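Local coordinates for sulfate transporter 4.1, chloroplastic (Arabidopsis thaliana, PDB 7LHV), which cotransports sulfate with protons across the membrane as a member of the SLC26/SulP family and may help regulate sulfate assimilation, at residues I293-K301 and Y428-I437. Sequence-based numbering, arbitrary orientation.
Sequences IVLGTTIAK and YIPQCALAAI
I293 lies against I429 and I437 at one end of this contact, while K301 meets the ring of Y428 at the other. The two branches of I293 part company: with CG1 beside the backbone N (chi1 -65°), CG2 stands anti to that N and packs 3.6 Å from I429 CG1, whereas CD1, at the end of the other branch, meets I437 CD1 at 3.7 Å, the two side chains crossing at about a right angle. L434 CD2 also borders I293 CD1. G296 has no side chain to hold the two segments apart, and the P430 ring, at the N-cap position, approaches the G296 backbone and puts CG 4.2 Å from A300 CB. T297 OG1 bonds weakly to I293 O while still lying against the 428-430 backbone and P430 CD, and T297 CG2 is 3.7 Å from Y428 CB. Just past the helix end, the K301 chain bends at chi3 and chi4 to set NZ over the ring centre of Y428, 3.4 Å from the centroid, in a cation-pi contact. A serine in place of Y428 would probably leave the K301 ammonium without its aromatic partner and free to swing. This is helix packing within the sulfate permease region: segments 293-300 and 431-437, from two predicted membrane-spanning helices, run nearly antiparallel (159°); helix 91-119 adjoins I293, L434 and I437, and helix 255-277 packs on A433 and I299.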
loop_
_atom_site.group_PDB
_atom_site.type_symbol
_atom_site.label_atom_id
_atom_site.label_comp_id
_atom_site.label_asym_id
_atom_site.label_seq_id
_atom_site.Cartn_x
_atom_site.Cartn_y
_atom_site.Cartn_z
ATOM N N ILE A 293 -0.763 -45.222 -9.839
ATOM C CA ILE A 293 -0.810 -45.468 -11.277
ATOM C C ILE A 293 -0.485 -46.923 -11.569
ATOM O O ILE A 293 -1.229 -47.611 -12.281
ATOM C CB ILE A 293 0.138 -44.518 -12.027
ATOM C CG1 ILE A 293 -0.326 -43.073 -11.874
ATOM C CG2 ILE A 293 0.257 -44.925 -13.481
ATOM C CD1 ILE A 293 0.663 -42.083 -12.385
ATOM N N VAL A 294 0.599 -47.428 -10.974
ATOM C CA VAL A 294 0.961 -48.827 -11.158
ATOM C C VAL A 294 -0.195 -49.718 -10.742
ATOM O O VAL A 294 -0.424 -50.777 -11.339
ATOM C CB VAL A 294 2.251 -49.146 -10.372
ATOM C CG1 VAL A 294 2.418 -50.646 -10.182
ATOM C CG2 VAL A 294 3.455 -48.560 -11.088
ATOM N N LEU A 295 -0.970 -49.285 -9.749
ATOM C CA LEU A 295 -2.188 -50.003 -9.410
ATOM C C LEU A 295 -3.243 -49.809 -10.491
ATOM O O LEU A 295 -3.701 -50.778 -11.111
ATOM C CB LEU A 295 -2.708 -49.543 -8.048
ATOM C CG LEU A 295 -3.979 -50.233 -7.554
ATOM C CD1 LEU A 295 -3.701 -51.695 -7.253
ATOM C CD2 LEU A 295 -4.525 -49.525 -6.325
ATOM N N GLY A 296 -3.600 -48.554 -10.771
ATOM C CA GLY A 296 -4.772 -48.297 -11.596
ATOM C C GLY A 296 -4.656 -48.899 -12.979
ATOM O O GLY A 296 -5.554 -49.614 -13.437
ATOM N N THR A 297 -3.519 -48.663 -13.641
ATOM C CA THR A 297 -3.295 -49.212 -14.973
ATOM C C THR A 297 -3.508 -50.717 -14.988
ATOM O O THR A 297 -4.066 -51.264 -15.946
ATOM C CB THR A 297 -1.880 -48.875 -15.442
ATOM O OG1 THR A 297 -1.715 -47.453 -15.484
ATOM C CG2 THR A 297 -1.628 -49.448 -16.825
ATOM N N THR A 298 -3.100 -51.395 -13.912
ATOM C CA THR A 298 -3.262 -52.842 -13.844
ATOM C C THR A 298 -4.723 -53.231 -14.024
ATOM O O THR A 298 -5.051 -54.085 -14.859
ATOM C CB THR A 298 -2.718 -53.361 -12.513
ATOM O OG1 THR A 298 -1.320 -53.060 -12.421
ATOM C CG2 THR A 298 -2.907 -54.864 -12.415
ATOM N N ILE A 299 -5.625 -52.579 -13.285
ATOM C CA ILE A 299 -7.047 -52.863 -13.461
ATOM C C ILE A 299 -7.505 -52.439 -14.849
ATOM O O ILE A 299 -8.362 -53.092 -15.456
ATOM C CB ILE A 299 -7.889 -52.200 -12.350
ATOM C CG1 ILE A 299 -7.528 -52.766 -10.972
ATOM C CG2 ILE A 299 -9.372 -52.386 -12.617
ATOM C CD1 ILE A 299 -6.405 -52.059 -10.258
ATOM N N ALA A 300 -6.941 -51.354 -15.381
ATOM C CA ALA A 300 -7.266 -50.961 -16.745
ATOM C C ALA A 300 -6.793 -51.985 -17.767
ATOM O O ALA A 300 -7.287 -51.985 -18.900
ATOM C CB ALA A 300 -6.666 -49.591 -17.059
ATOM N N LYS A 301 -5.855 -52.857 -17.397
ATOM C CA LYS A 301 -5.339 -53.875 -18.300
ATOM C C LYS A 301 -5.817 -55.277 -17.954
ATOM O O LYS A 301 -5.338 -56.244 -18.556
ATOM C CB LYS A 301 -3.806 -53.844 -18.313
ATOM C CG LYS A 301 -3.215 -52.557 -18.865
ATOM C CD LYS A 301 -1.758 -52.745 -19.261
ATOM C CE LYS A 301 -1.634 -53.304 -20.672
ATOM N NZ LYS A 301 -2.098 -52.334 -21.700
ATOM N N TYR A 428 -1.619 -45.818 -21.150
ATOM C CA TYR A 428 -2.564 -46.674 -20.448
ATOM C C TYR A 428 -2.948 -46.136 -19.076
ATOM O O TYR A 428 -3.694 -46.804 -18.354
ATOM C CB TYR A 428 -1.988 -48.084 -20.295
ATOM C CG TYR A 428 -1.485 -48.687 -21.584
ATOM C CD1 TYR A 428 -2.326 -48.836 -22.678
ATOM C CD2 TYR A 428 -0.170 -49.112 -21.706
ATOM C CE1 TYR A 428 -1.870 -49.390 -23.857
ATOM C CE2 TYR A 428 0.296 -49.666 -22.882
ATOM C CZ TYR A 428 -0.559 -49.803 -23.953
ATOM O OH TYR A 428 -0.101 -50.356 -25.127
ATOM N N ILE A 429 -2.459 -44.961 -18.697
ATOM C CA ILE A 429 -2.753 -44.387 -17.387
ATOM C C ILE A 429 -4.165 -43.814 -17.397
ATOM O O ILE A 429 -4.476 -42.957 -18.235
ATOM C CB ILE A 429 -1.728 -43.308 -17.007
ATOM C CG1 ILE A 429 -0.342 -43.924 -16.837
ATOM C CG2 ILE A 429 -2.156 -42.597 -15.739
ATOM C CD1 ILE A 429 0.739 -42.909 -16.557
ATOM N N PRO A 430 -5.047 -44.255 -16.505
ATOM C CA PRO A 430 -6.385 -43.661 -16.438
ATOM C C PRO A 430 -6.330 -42.215 -15.968
ATOM O O PRO A 430 -5.444 -41.815 -15.213
ATOM C CB PRO A 430 -7.119 -44.545 -15.423
ATOM C CG PRO A 430 -6.311 -45.800 -15.339
ATOM C CD PRO A 430 -4.899 -45.382 -15.570
ATOM N N GLN A 431 -7.296 -41.425 -16.439
ATOM C CA GLN A 431 -7.378 -40.032 -16.015
ATOM C C GLN A 431 -7.828 -39.911 -14.566
ATOM O O GLN A 431 -7.429 -38.970 -13.868
ATOM C CB GLN A 431 -8.323 -39.258 -16.933
ATOM C CG GLN A 431 -7.886 -39.240 -18.383
ATOM C CD GLN A 431 -8.897 -38.566 -19.286
ATOM O OE1 GLN A 431 -8.940 -38.821 -20.486
ATOM N NE2 GLN A 431 -9.713 -37.692 -18.711
ATOM N N CYS A 432 -8.662 -40.841 -14.098
ATOM C CA CYS A 432 -9.086 -40.808 -12.703
ATOM C C CYS A 432 -7.912 -41.017 -11.758
ATOM O O CYS A 432 -7.915 -40.486 -10.644
ATOM C CB CYS A 432 -10.168 -41.857 -12.456
ATOM S SG CYS A 432 -9.620 -43.557 -12.664
ATOM N N ALA A 433 -6.893 -41.771 -12.182
ATOM C CA ALA A 433 -5.693 -41.917 -11.361
ATOM C C ALA A 433 -4.973 -40.587 -11.190
ATOM O O ALA A 433 -4.547 -40.238 -10.083
ATOM C CB ALA A 433 -4.760 -42.958 -11.976
ATOM N N LEU A 434 -4.826 -39.826 -12.276
ATOM C CA LEU A 434 -4.199 -38.512 -12.180
ATOM C C LEU A 434 -5.039 -37.565 -11.333
ATOM O O LEU A 434 -4.501 -36.758 -10.564
ATOM C CB LEU A 434 -3.974 -37.935 -13.576
ATOM C CG LEU A 434 -3.159 -38.793 -14.545
ATOM C CD1 LEU A 434 -2.903 -38.035 -15.833
ATOM C CD2 LEU A 434 -1.853 -39.231 -13.914
ATOM N N ALA A 435 -6.366 -37.644 -11.464
ATOM C CA ALA A 435 -7.232 -36.830 -10.619
ATOM C C ALA A 435 -7.047 -37.176 -9.147
ATOM O O ALA A 435 -7.005 -36.285 -8.291
ATOM C CB ALA A 435 -8.689 -37.010 -11.031
ATOM N N ALA A 436 -6.940 -38.469 -8.836
ATOM C CA ALA A 436 -6.714 -38.884 -7.457
ATOM C C ALA A 436 -5.367 -38.393 -6.950
ATOM O O ALA A 436 -5.237 -38.007 -5.786
ATOM C CB ALA A 436 -6.808 -40.404 -7.343
ATOM N N ILE A 437 -4.350 -38.404 -7.812
ATOM C CA ILE A 437 -3.038 -37.897 -7.412
ATOM C C ILE A 437 -3.115 -36.410 -7.088
ATOM O O ILE A 437 -2.547 -35.951 -6.091
ATOM C CB ILE A 437 -1.993 -38.188 -8.504
ATOM C CG1 ILE A 437 -1.666 -39.679 -8.538
ATOM C CG2 ILE A 437 -0.735 -37.388 -8.257
ATOM C CD1 ILE A 437 -0.833 -40.079 -9.719
#